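Local coordinates for protein 6-phosphogluconate dehydrogenase, NAD-binding (Geobacter metallireducens, PDB 3PEF) that binds NADP+ and, as a member of the beta-hydroxyacid dehydrogenase family, reduces succinic semialdehyde to gamma-hydroxybutyrate, at residues E35-L40 and A45-T50; Q2-I7 and K18-A23; G80-I85 and V110-R115; V60-L65 and P149-M154. The protein carries 2 engineered substitutions. All coordinates share one frame; numbering follows the deposited sequence.

Interaction 1 (E35-L40 and A45-T50); sequences EKAEEL and AERAAT. With NAP (NADP nicotinamide-adenine-dinucleotide phosphate), chain I.
A37 and R47 meet in a beta-alpha-beta unit of the NADP-binding Rossmann fold, where strand 26-30 leads through helix 38-42 to strand 46-47. Most of this contact is van der Waals packing. The R47 chain, extended from CG to NE, carries its guanidinium across to A37 and E38, bringing NH1 to 3.4 Å from A37 CB. E38 presents its aliphatic part to the edge of the same group, with CG in the guanidinium plane and 3.2 Å from NH2. The apolar share continues at the far end, where L40 CB and A45 CB lie 3.9 Å apart; L40 also packs on I29 of strand 26-30 and on A17 and V21 of helix 11-22.

Charge contributes only at longer range, since E38 OE2 stays 4.5 Å from R47 NH2 and the carboxylate and guanidinium planes are 63° apart. R47 NH1 instead hydrogen-bonds to the carbonyl of P34, just before 35-40. A single backbone bond, A45 N to L40 O at 3.1 Å, joins the two segments.

K36 takes no part in the strand contact and reaches the 2'-phosphate that distinguishes NADP from NAD. N31 and S33 also hydrogen-bond to the cofactor. A methionine in place of K36 would probably leave this phosphate without the positive charge of the lysine and weaken the hold on NADP. Fully extended beyond CG, the lysine sets NZ 2.7 Å from phosphate oxygen O3X in a hydrogen bond, with CE 3.2 Å from that oxygen.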
# COMPACT_ATOMS: atom_id res chain seq x y z
N GLU A 35 38.66 -8.26 13.69
CA GLU A 35 39.44 -8.06 12.47
C GLU A 35 39.19 -6.69 11.83
O GLU A 35 40.07 -6.14 11.17
CB GLU A 35 39.24 -9.19 11.46
CG GLU A 35 37.95 -9.12 10.68
CD GLU A 35 36.78 -9.73 11.44
OE1 GLU A 35 36.98 -10.12 12.62
OE2 GLU A 35 35.67 -9.81 10.86
N LYS A 36 38.01 -6.12 12.05
CA LYS A 36 37.71 -4.82 11.45
C LYS A 36 38.52 -3.70 12.09
O LYS A 36 38.49 -2.56 11.62
CB LYS A 36 36.21 -4.54 11.48
CG LYS A 36 35.41 -5.56 10.66
CD LYS A 36 33.91 -5.28 10.67
CE LYS A 36 33.14 -6.35 9.85
NZ LYS A 36 31.67 -6.14 9.91
N ALA A 37 39.26 -4.04 13.14
CA ALA A 37 40.11 -3.07 13.84
C ALA A 37 41.54 -3.06 13.29
O ALA A 37 42.33 -2.19 13.64
CB ALA A 37 40.13 -3.38 15.34
N GLU A 38 41.87 -4.04 12.45
CA GLU A 38 43.27 -4.23 12.04
C GLU A 38 43.86 -3.04 11.29
O GLU A 38 45.01 -2.67 11.52
CB GLU A 38 43.44 -5.53 11.23
CG GLU A 38 43.13 -6.77 12.06
CD GLU A 38 43.00 -8.05 11.23
OE1 GLU A 38 43.34 -8.04 10.03
OE2 GLU A 38 42.55 -9.07 11.79
N GLU A 39 43.07 -2.43 10.41
CA GLU A 39 43.59 -1.33 9.60
C GLU A 39 43.85 -0.12 10.49
O GLU A 39 44.90 0.52 10.42
CB GLU A 39 42.62 -0.98 8.48
CG GLU A 39 43.10 0.14 7.59
CD GLU A 39 42.16 0.41 6.42
OE1 GLU A 39 41.25 -0.42 6.18
OE2 GLU A 39 42.33 1.44 5.73
N LEU A 40 42.90 0.18 11.37
CA LEU A 40 43.11 1.26 12.33
C LEU A 40 44.27 0.96 13.27
O LEU A 40 45.05 1.85 13.59
CB LEU A 40 41.84 1.51 13.13
CG LEU A 40 40.73 2.22 12.36
CD1 LEU A 40 39.41 1.84 12.99
CD2 LEU A 40 40.95 3.73 12.39
N ALA A 45 45.97 3.31 16.14
CA ALA A 45 44.85 3.20 17.08
C ALA A 45 45.12 2.09 18.07
O ALA A 45 45.77 1.10 17.73
CB ALA A 45 43.54 2.94 16.34
N GLU A 46 44.59 2.24 19.28
CA GLU A 46 44.79 1.26 20.34
C GLU A 46 43.59 0.29 20.47
O GLU A 46 42.44 0.74 20.56
CB GLU A 46 45.01 1.98 21.67
CG GLU A 46 45.12 1.07 22.89
CD GLU A 46 45.21 1.84 24.20
OE1 GLU A 46 45.12 3.09 24.17
OE2 GLU A 46 45.36 1.20 25.27
N ARG A 47 43.85 -1.02 20.48
CA ARG A 47 42.80 -2.03 20.69
C ARG A 47 42.32 -2.10 22.13
O ARG A 47 43.13 -2.21 23.05
CB ARG A 47 43.30 -3.43 20.34
CG ARG A 47 43.10 -3.87 18.93
CD ARG A 47 43.50 -5.34 18.78
NE ARG A 47 43.78 -5.63 17.39
CZ ARG A 47 42.85 -5.97 16.50
NH1 ARG A 47 41.59 -6.07 16.90
NH2 ARG A 47 43.19 -6.22 15.25
N ALA A 48 41.01 -2.07 22.31
CA ALA A 48 40.40 -2.32 23.60
C ALA A 48 39.80 -3.72 23.57
O ALA A 48 39.34 -4.18 22.53
CB ALA A 48 39.32 -1.30 23.85
N ALA A 49 39.79 -4.41 24.71
CA ALA A 49 39.24 -5.76 24.77
C ALA A 49 37.71 -5.79 24.72
O ALA A 49 37.11 -6.73 24.21
CB ALA A 49 39.74 -6.47 26.03
N THR A 50 37.07 -4.76 25.27
CA THR A 50 35.63 -4.76 25.49
C THR A 50 35.12 -3.33 25.39
O THR A 50 35.91 -2.39 25.52
CB THR A 50 35.27 -5.22 26.92
OG1 THR A 50 35.95 -4.36 27.85
CG2 THR A 50 35.69 -6.69 27.19
PA NAP I . 27.56 -2.11 9.11
O1A NAP I . 26.74 -3.33 8.88
O2A NAP I . 28.73 -1.96 8.23
O5B NAP I . 28.05 -2.06 10.64
C5B NAP I . 27.22 -2.51 11.67
C4B NAP I . 28.04 -2.47 12.94
O4B NAP I . 27.23 -2.87 14.02
C3B NAP I . 29.21 -3.46 12.88
O3B NAP I . 30.26 -2.85 13.58
C2B NAP I . 28.68 -4.63 13.68
O2B NAP I . 29.67 -5.43 14.28
C1B NAP I . 27.89 -3.89 14.74
N9A NAP I . 26.95 -4.79 15.43
C8A NAP I . 25.82 -5.35 14.90
N7A NAP I . 25.25 -6.12 15.85
C5A NAP I . 26.00 -6.06 16.96
C6A NAP I . 25.85 -6.64 18.21
N6A NAP I . 24.82 -7.44 18.45
N1A NAP I . 26.79 -6.41 19.18
C2A NAP I . 27.87 -5.58 18.91
N3A NAP I . 28.01 -5.00 17.67
C4A NAP I . 27.08 -5.23 16.71
O3 NAP I . 26.58 -0.87 8.92
PN NAP I . 26.87 0.68 8.95
O1N NAP I . 26.37 1.29 7.71
O2N NAP I . 28.25 0.96 9.38
O5D NAP I . 25.82 0.96 10.15
C5D NAP I . 26.14 1.60 11.35
C4D NAP I . 24.96 2.52 11.68
O4D NAP I . 24.96 3.68 10.88
C3D NAP I . 23.63 1.87 11.39
O3D NAP I . 22.77 2.29 12.43
C2D NAP I . 23.20 2.45 10.05
O2D NAP I . 21.81 2.46 9.94
C1D NAP I . 23.74 3.85 10.20
N1N NAP I . 24.01 4.63 8.97
C2N NAP I . 24.51 4.03 7.86
C3N NAP I . 24.81 4.78 6.72
C7N NAP I . 25.40 4.12 5.52
O7N NAP I . 25.26 4.78 4.31
N7N NAP I . 26.04 2.93 5.57
C4N NAP I . 24.61 6.16 6.72
C5N NAP I . 24.13 6.77 7.88
C6N NAP I . 23.84 6.00 9.01
P2B NAP I . 30.42 -6.61 13.45
O1X NAP I . 30.98 -7.56 14.50
O2X NAP I . 29.43 -7.29 12.57
O3X NAP I . 31.51 -6.01 12.60

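Interaction 2 (Q2-I7 and K18-A23); sequences QKFGFI and KNLVKA
L20 pushes its branched end into the space between the side chains of F4 and F6, so that one leucine packs against two phenylalanines of the same strand. This is the opening strand-helix pair of the Rossmann fold: strand 3-7 passes through the glycine-rich turn into helix 11-22, whose first residues, I11 and M12, bind NADP. Within this pair L20 is the residue of 18-23 that meets strand 3-7.

F4 and F6 both point toward the helix, while the intervening G5 has no side chain. Their rings diverge because the first torsions differ: in F4, CG lies beside the backbone N (chi1 -65°), whereas in F6 it swings to the far side of that nitrogen (chi1 -152°). Both phenylalanine side chains cross that of the leucine at about a right angle. L20 CD1 meets the F6 ring near its plane, 4.0 Å from CD1 at the ring edge, and reaches F4 CD2 on the other side at 4.1 Å. It also lies 4.1 Å from F4 CB.

All three residues are buried, and no polar bond joins the two segments. V27, F62 and M154 pack around the same leucine, while K18 makes a salt bridge to E39 on the next helix. The second methyl of L20, CD2, completes the contact by lying 4.1 Å from F4 CD2.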
# COMPACT_ATOMS: atom_id res chain seq x y z
N GLN A 2 43.85 15.17 21.40
CA GLN A 2 42.59 14.62 21.88
C GLN A 2 42.53 13.09 21.95
O GLN A 2 42.98 12.40 21.04
CB GLN A 2 41.46 15.08 20.95
CG GLN A 2 40.90 16.46 21.24
CD GLN A 2 39.62 16.39 22.03
OE1 GLN A 2 38.83 17.33 22.05
NE2 GLN A 2 39.39 15.25 22.68
N LYS A 3 41.95 12.57 23.03
CA LYS A 3 41.73 11.14 23.17
C LYS A 3 40.25 10.80 23.01
O LYS A 3 39.41 11.34 23.73
CB LYS A 3 42.22 10.69 24.54
CG LYS A 3 42.15 9.20 24.81
CD LYS A 3 42.85 8.89 26.14
CE LYS A 3 42.74 7.42 26.52
NZ LYS A 3 43.47 6.54 25.58
N PHE A 4 39.93 9.91 22.06
CA PHE A 4 38.56 9.44 21.82
C PHE A 4 38.44 7.91 21.83
O PHE A 4 39.34 7.21 21.37
CB PHE A 4 38.03 9.91 20.46
CG PHE A 4 37.87 11.40 20.34
CD1 PHE A 4 36.95 12.08 21.12
CD2 PHE A 4 38.62 12.12 19.41
CE1 PHE A 4 36.78 13.46 21.00
CE2 PHE A 4 38.46 13.51 19.28
CZ PHE A 4 37.55 14.17 20.08
N GLY A 5 37.32 7.41 22.33
CA GLY A 5 36.96 6.01 22.17
C GLY A 5 36.10 5.82 20.93
O GLY A 5 35.36 6.72 20.54
N PHE A 6 36.18 4.65 20.29
CA PHE A 6 35.27 4.37 19.19
C PHE A 6 34.82 2.91 19.18
O PHE A 6 35.63 1.98 19.20
CB PHE A 6 35.83 4.79 17.82
CG PHE A 6 34.76 5.15 16.81
CD1 PHE A 6 34.63 6.47 16.35
CD2 PHE A 6 33.89 4.19 16.31
CE1 PHE A 6 33.65 6.82 15.42
CE2 PHE A 6 32.89 4.53 15.39
CZ PHE A 6 32.77 5.84 14.94
N ILE A 7 33.51 2.73 19.15
CA ILE A 7 32.88 1.43 19.25
C ILE A 7 32.03 1.19 18.02
O ILE A 7 31.12 1.96 17.73
CB ILE A 7 31.97 1.40 20.50
CG1 ILE A 7 32.85 1.25 21.75
CG2 ILE A 7 30.93 0.30 20.39
CD1 ILE A 7 32.11 1.40 23.05
N LYS A 18 38.81 6.40 11.36
CA LYS A 18 40.02 6.67 10.58
C LYS A 18 40.26 8.16 10.47
O LYS A 18 41.40 8.61 10.51
CB LYS A 18 39.86 6.13 9.16
CG LYS A 18 41.02 5.30 8.65
CD LYS A 18 40.57 3.86 8.39
CE LYS A 18 40.30 3.62 6.92
NZ LYS A 18 39.67 2.28 6.67
N ASN A 19 39.17 8.90 10.30
CA ASN A 19 39.23 10.37 10.26
C ASN A 19 39.73 10.95 11.58
O ASN A 19 40.54 11.88 11.59
CB ASN A 19 37.88 10.96 9.82
CG ASN A 19 37.68 10.87 8.31
OD1 ASN A 19 38.64 10.72 7.56
ND2 ASN A 19 36.42 10.94 7.85
N LEU A 20 39.30 10.39 12.71
CA LEU A 20 39.83 10.82 13.99
C LEU A 20 41.32 10.47 14.07
O LEU A 20 42.13 11.28 14.49
CB LEU A 20 39.06 10.18 15.16
CG LEU A 20 37.57 10.53 15.30
CD1 LEU A 20 36.93 9.77 16.47
CD2 LEU A 20 37.36 12.03 15.49
N VAL A 21 41.67 9.25 13.67
CA VAL A 21 43.08 8.87 13.65
C VAL A 21 43.91 9.74 12.68
O VAL A 21 45.00 10.20 13.03
CB VAL A 21 43.28 7.37 13.36
CG1 VAL A 21 44.77 7.04 13.25
CG2 VAL A 21 42.62 6.52 14.46
N LYS A 22 43.41 9.96 11.47
CA LYS A 22 44.13 10.82 10.53
C LYS A 22 44.31 12.24 11.07
O LYS A 22 45.27 12.92 10.73
CB LYS A 22 43.42 10.89 9.17
CG LYS A 22 44.15 10.15 8.04
CD LYS A 22 44.27 8.66 8.30
CE LYS A 22 43.34 7.84 7.39
NZ LYS A 22 43.76 7.87 5.96
N ALA A 23 43.38 12.68 11.91
CA ALA A 23 43.41 14.04 12.46
C ALA A 23 44.37 14.16 13.63
O ALA A 23 44.48 15.22 14.25
CB ALA A 23 42.01 14.46 12.90

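Interaction 3 (G80-I85 and V110-R115); sequences GVLEGI and VAKGGR
K112 lies across L82 at about a right angle, using its aliphatic chain rather than its amine. CG of K112 is 4.0 Å from CG of L82 and 3.7 Å from L82 O. The lysine chain bends at chi2 (-64°) and then runs straight, which keeps CD and CE beside the same carbonyl oxygen, CE at 4.0 Å. This part of the contact lies toward the surface.

I85 approaches K112 more obliquely and is buried. Its two branches serve different partners: CG2 rests 3.8 Å from K112 CB, while CG1, anti to the backbone N (chi1 -161°), reaches over to G114, 4.0 Å from CA. The absence of a side chain at G114 is what permits this approach, since a beta carbon there would collide with CG1 of I85. G113 has a different task: its positive phi closes helix 99-111 in a Schellman motif, with G113 N bonded to V110 O at 3.0 Å, and turns the chain toward G114.

No hydrogen bond or salt bridge crosses between the segments. The contact therefore fastens the short, weakly bonded helix around 81-84 to the end of helix 99-111 by packing of side chains on each other and on backbone atoms within the Rossmann domain. L82 also touches A108 and V109 of helix 99-111 and C75 and F76 of helix 68-76, I85 packs on V55 of helix 54-57, and R115 begins strand 115-122, bonded through its backbone to Y91 of strand 90-93.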
# COMPACT_ATOMS: atom_id res chain seq x y z
N GLY A 80 29.87 -4.42 29.00
CA GLY A 80 29.30 -3.34 28.22
C GLY A 80 29.64 -1.95 28.71
O GLY A 80 30.34 -1.78 29.71
N VAL A 81 29.13 -0.95 27.99
CA VAL A 81 29.40 0.44 28.30
C VAL A 81 29.06 0.77 29.76
O VAL A 81 29.84 1.43 30.45
CB VAL A 81 28.64 1.37 27.34
CG1 VAL A 81 28.66 2.83 27.84
CG2 VAL A 81 29.25 1.26 25.94
N LEU A 82 27.92 0.29 30.24
CA LEU A 82 27.46 0.59 31.60
C LEU A 82 28.43 0.07 32.67
O LEU A 82 28.59 0.68 33.73
CB LEU A 82 26.06 0.01 31.81
CG LEU A 82 24.88 0.97 32.02
CD1 LEU A 82 25.06 2.30 31.31
CD2 LEU A 82 23.55 0.33 31.65
N GLU A 83 29.10 -1.05 32.40
CA GLU A 83 30.09 -1.57 33.34
C GLU A 83 31.31 -0.66 33.49
O GLU A 83 32.05 -0.75 34.47
CB GLU A 83 30.53 -2.97 32.92
CG GLU A 83 29.49 -4.07 33.09
CD GLU A 83 30.07 -5.48 32.94
OE1 GLU A 83 31.31 -5.62 32.89
OE2 GLU A 83 29.28 -6.45 32.87
N GLY A 84 31.52 0.22 32.51
CA GLY A 84 32.76 0.97 32.46
C GLY A 84 32.65 2.49 32.57
O GLY A 84 33.63 3.16 32.89
N ILE A 85 31.47 3.03 32.28
CA ILE A 85 31.32 4.49 32.28
C ILE A 85 31.15 5.04 33.70
O ILE A 85 30.72 4.33 34.61
CB ILE A 85 30.14 4.94 31.37
CG1 ILE A 85 30.27 6.42 31.00
CG2 ILE A 85 28.79 4.64 32.04
CD1 ILE A 85 30.20 6.71 29.50
N VAL A 110 23.47 7.97 32.55
CA VAL A 110 23.48 9.03 33.54
C VAL A 110 23.41 8.48 34.96
O VAL A 110 23.97 9.06 35.90
CB VAL A 110 22.33 10.02 33.31
CG1 VAL A 110 22.15 10.91 34.52
CG2 VAL A 110 22.60 10.83 32.04
N ALA A 111 22.75 7.34 35.12
CA ALA A 111 22.63 6.72 36.44
C ALA A 111 23.98 6.21 36.91
O ALA A 111 24.25 6.18 38.12
CB ALA A 111 21.60 5.60 36.42
N LYS A 112 24.85 5.82 35.97
CA LYS A 112 26.20 5.37 36.31
C LYS A 112 27.16 6.53 36.52
O LYS A 112 28.34 6.32 36.78
CB LYS A 112 26.78 4.45 35.23
CG LYS A 112 26.11 3.09 35.15
CD LYS A 112 26.32 2.27 36.42
CE LYS A 112 25.56 0.95 36.33
NZ LYS A 112 25.71 0.14 37.57
N GLY A 113 26.66 7.76 36.40
CA GLY A 113 27.50 8.93 36.61
C GLY A 113 28.23 9.39 35.36
O GLY A 113 29.14 10.21 35.45
N GLY A 114 27.84 8.87 34.20
CA GLY A 114 28.41 9.33 32.94
C GLY A 114 27.48 10.32 32.25
O GLY A 114 26.41 10.66 32.77
N ARG A 115 27.87 10.79 31.07
CA ARG A 115 27.04 11.72 30.31
C ARG A 115 26.70 11.12 28.95
O ARG A 115 27.47 10.33 28.40
CB ARG A 115 27.74 13.08 30.17
CG ARG A 115 27.86 13.84 31.52
CD ARG A 115 28.73 15.09 31.41
NE ARG A 115 30.03 14.77 30.83
CZ ARG A 115 30.73 15.60 30.06
NH1 ARG A 115 30.27 16.80 29.78
NH2 ARG A 115 31.91 15.21 29.57

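Interaction 4 (V60-L65 and P149-M154); sequences VTFAML and PGFEKM. With NAP (NADP nicotinamide-adenine-dinucleotide phosphate), chain I.
M154 sets its terminal methyl over the face of the F62 ring, CE standing 3.8 Å from the ring centroid and only 8° off the normal. The sulfur lies farther out over the same face, SD 4.9 Å from the F62 centroid, so this Met-aromatic contact is made chiefly by a CH-pi approach of the methyl. It joins strand 60-63 of the Rossmann sheet to residues 149-154 of helix 141-154, two elements whose axes run 11.0 Å apart at 35°.

A bend at chi3 folds the M154 methyl down onto the ring. On the opposite face lies V60 CG1, offset toward the rim, so F62 is held between a methionine and a valine. F151 comes from another direction: its CE2 is 3.7 Å from F62 CE1, with the two ring planes inclined at 52°. G150 gives the phenylalanine room, its CA 4.4 Å from F62 CZ, where a beta carbon would clash. Were F62 replaced by an alanine, the M154 methyl and the F151 ring would probably lose their shared partner and a gap would open between strand and helix.

The contact is wholly buried and apolar, and F4 and L20 extend it. Just past F62 the chain enters the cofactor pocket, where L65 O lies 2.9 Å from the ribose hydroxyl O3D of NADP. M64, bent at chi2, brings CE to 3.3 Å from O4D, the ring oxygen of the nicotinamide ribose.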
# COMPACT_ATOMS: atom_id res chain seq x y z
N VAL A 60 35.56 10.81 26.00
CA VAL A 60 34.40 10.79 25.11
C VAL A 60 34.53 9.60 24.18
O VAL A 60 35.59 9.41 23.57
CB VAL A 60 34.35 12.05 24.24
CG1 VAL A 60 33.20 11.97 23.26
CG2 VAL A 60 34.25 13.30 25.13
N THR A 61 33.47 8.80 24.05
CA THR A 61 33.48 7.63 23.17
C THR A 61 32.31 7.68 22.19
O THR A 61 31.17 7.94 22.59
CB THR A 61 33.41 6.31 23.98
OG1 THR A 61 34.57 6.19 24.82
CG2 THR A 61 33.35 5.10 23.03
N PHE A 62 32.59 7.44 20.92
CA PHE A 62 31.55 7.42 19.89
C PHE A 62 31.17 5.97 19.59
O PHE A 62 32.02 5.09 19.65
CB PHE A 62 32.04 8.10 18.61
CG PHE A 62 32.51 9.52 18.82
CD1 PHE A 62 31.59 10.55 18.97
CD2 PHE A 62 33.87 9.82 18.87
CE1 PHE A 62 32.02 11.86 19.17
CE2 PHE A 62 34.31 11.12 19.07
CZ PHE A 62 33.38 12.15 19.23
N ALA A 63 29.90 5.72 19.27
CA ALA A 63 29.46 4.38 18.88
C ALA A 63 28.68 4.44 17.58
O ALA A 63 27.87 5.35 17.37
CB ALA A 63 28.60 3.74 19.96
N MET A 64 28.93 3.48 16.70
CA MET A 64 28.29 3.43 15.38
C MET A 64 27.87 2.00 15.07
O MET A 64 28.55 1.28 14.34
CB MET A 64 29.25 3.97 14.29
CG MET A 64 28.54 4.32 12.98
SD MET A 64 27.13 5.43 13.29
CE MET A 64 26.97 6.22 11.69
N LEU A 65 26.75 1.59 15.66
CA LEU A 65 26.28 0.21 15.64
C LEU A 65 25.06 0.04 14.74
O LEU A 65 24.38 1.01 14.42
CB LEU A 65 25.96 -0.21 17.08
CG LEU A 65 27.20 -0.09 17.97
CD1 LEU A 65 26.87 -0.23 19.45
CD2 LEU A 65 28.28 -1.11 17.54
N PRO A 149 35.20 18.78 18.79
CA PRO A 149 36.44 18.68 18.00
C PRO A 149 36.48 17.39 17.20
O PRO A 149 37.08 17.35 16.13
CB PRO A 149 37.54 18.68 19.06
CG PRO A 149 36.94 19.36 20.23
CD PRO A 149 35.48 18.97 20.23
N GLY A 150 35.85 16.36 17.74
CA GLY A 150 35.73 15.09 17.04
C GLY A 150 34.67 15.17 15.95
O GLY A 150 34.92 14.77 14.81
N PHE A 151 33.49 15.69 16.30
CA PHE A 151 32.43 15.85 15.31
C PHE A 151 32.97 16.60 14.10
O PHE A 151 32.57 16.33 12.97
CB PHE A 151 31.23 16.64 15.87
CG PHE A 151 30.35 15.87 16.83
CD1 PHE A 151 29.71 16.53 17.86
CD2 PHE A 151 30.15 14.50 16.68
CE1 PHE A 151 28.89 15.85 18.75
CE2 PHE A 151 29.32 13.80 17.58
CZ PHE A 151 28.69 14.49 18.61
N GLU A 152 33.86 17.55 14.33
CA GLU A 152 34.35 18.41 13.25
C GLU A 152 35.28 17.69 12.29
O GLU A 152 35.47 18.13 11.15
CB GLU A 152 35.00 19.67 13.81
CG GLU A 152 33.96 20.70 14.22
CD GLU A 152 34.59 21.99 14.71
OE1 GLU A 152 35.78 21.96 15.09
OE2 GLU A 152 33.88 23.02 14.73
N LYS A 153 35.87 16.59 12.73
CA LYS A 153 36.69 15.80 11.84
C LYS A 153 35.85 14.76 11.12
O LYS A 153 36.30 14.15 10.15
CB LYS A 153 37.85 15.14 12.60
CG LYS A 153 38.82 16.15 13.22
CD LYS A 153 39.43 17.03 12.14
CE LYS A 153 39.25 18.52 12.43
NZ LYS A 153 38.92 19.30 11.19
N MET A 154 34.62 14.57 11.57
CA MET A 154 33.78 13.51 11.00
C MET A 154 32.69 14.05 10.11
O MET A 154 32.24 13.37 9.19
CB MET A 154 33.18 12.63 12.11
CG MET A 154 34.23 11.95 12.99
SD MET A 154 33.55 10.76 14.17
CE MET A 154 32.71 11.83 15.33
PA NAP I . 27.56 -2.11 9.11
O1A NAP I . 26.74 -3.33 8.88
O2A NAP I . 28.73 -1.96 8.23
O5B NAP I . 28.05 -2.06 10.64
C5B NAP I . 27.22 -2.51 11.67
C4B NAP I . 28.04 -2.47 12.94
O4B NAP I . 27.23 -2.87 14.02
C3B NAP I . 29.21 -3.46 12.88
O3B NAP I . 30.26 -2.85 13.58
C2B NAP I . 28.68 -4.63 13.68
O2B NAP I . 29.67 -5.43 14.28
C1B NAP I . 27.89 -3.89 14.74
N9A NAP I . 26.95 -4.79 15.43
C8A NAP I . 25.82 -5.35 14.90
N7A NAP I . 25.25 -6.12 15.85
C5A NAP I . 26.00 -6.06 16.96
C6A NAP I . 25.85 -6.64 18.21
N6A NAP I . 24.82 -7.44 18.45
N1A NAP I . 26.79 -6.41 19.18
C2A NAP I . 27.87 -5.58 18.91
N3A NAP I . 28.01 -5.00 17.67
C4A NAP I . 27.08 -5.23 16.71
O3 NAP I . 26.58 -0.87 8.92
PN NAP I . 26.87 0.68 8.95
O1N NAP I . 26.37 1.29 7.71
O2N NAP I . 28.25 0.96 9.38
O5D NAP I . 25.82 0.96 10.15
C5D NAP I . 26.14 1.60 11.35
C4D NAP I . 24.96 2.52 11.68
O4D NAP I . 24.96 3.68 10.88
C3D NAP I . 23.63 1.87 11.39
O3D NAP I . 22.77 2.29 12.43
C2D NAP I . 23.20 2.45 10.05
O2D NAP I . 21.81 2.46 9.94
C1D NAP I . 23.74 3.85 10.20
N1N NAP I . 24.01 4.63 8.97
C2N NAP I . 24.51 4.03 7.86
C3N NAP I . 24.81 4.78 6.72
C7N NAP I . 25.40 4.12 5.52
O7N NAP I . 25.26 4.78 4.31
N7N NAP I . 26.04 2.93 5.57
C4N NAP I . 24.61 6.16 6.72
C5N NAP I . 24.13 6.77 7.88
C6N NAP I . 23.84 6.00 9.01
P2B NAP I . 30.42 -6.61 13.45
O1X NAP I . 30.98 -7.56 14.50
O2X NAP I . 29.43 -7.29 12.57
O3X NAP I . 31.51 -6.01 12.60

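How the interactions relate
All four contacts lie in the Rossmann domain, at different depths. Interactions 2 and 4 form one continuous apolar core: their strands are neighbours in the sheet, the F4 and F62 rings meet, and their centres are only 7 Å apart. Interaction 1 lies toward the sheet's 46-47 end and mixes buried alanines and a leucine with exposed charged residues; the K18-E39 salt bridge and packing by L40 tie it to interaction 2. Interaction 3 is partly buried and relies on a glycine and a lysine's aliphatic chain, touching interaction 2 through I7 and V81. Interactions 1 and 4 both reach NADP, the former at the 2'-phosphate, the latter at the nicotinamide ribose.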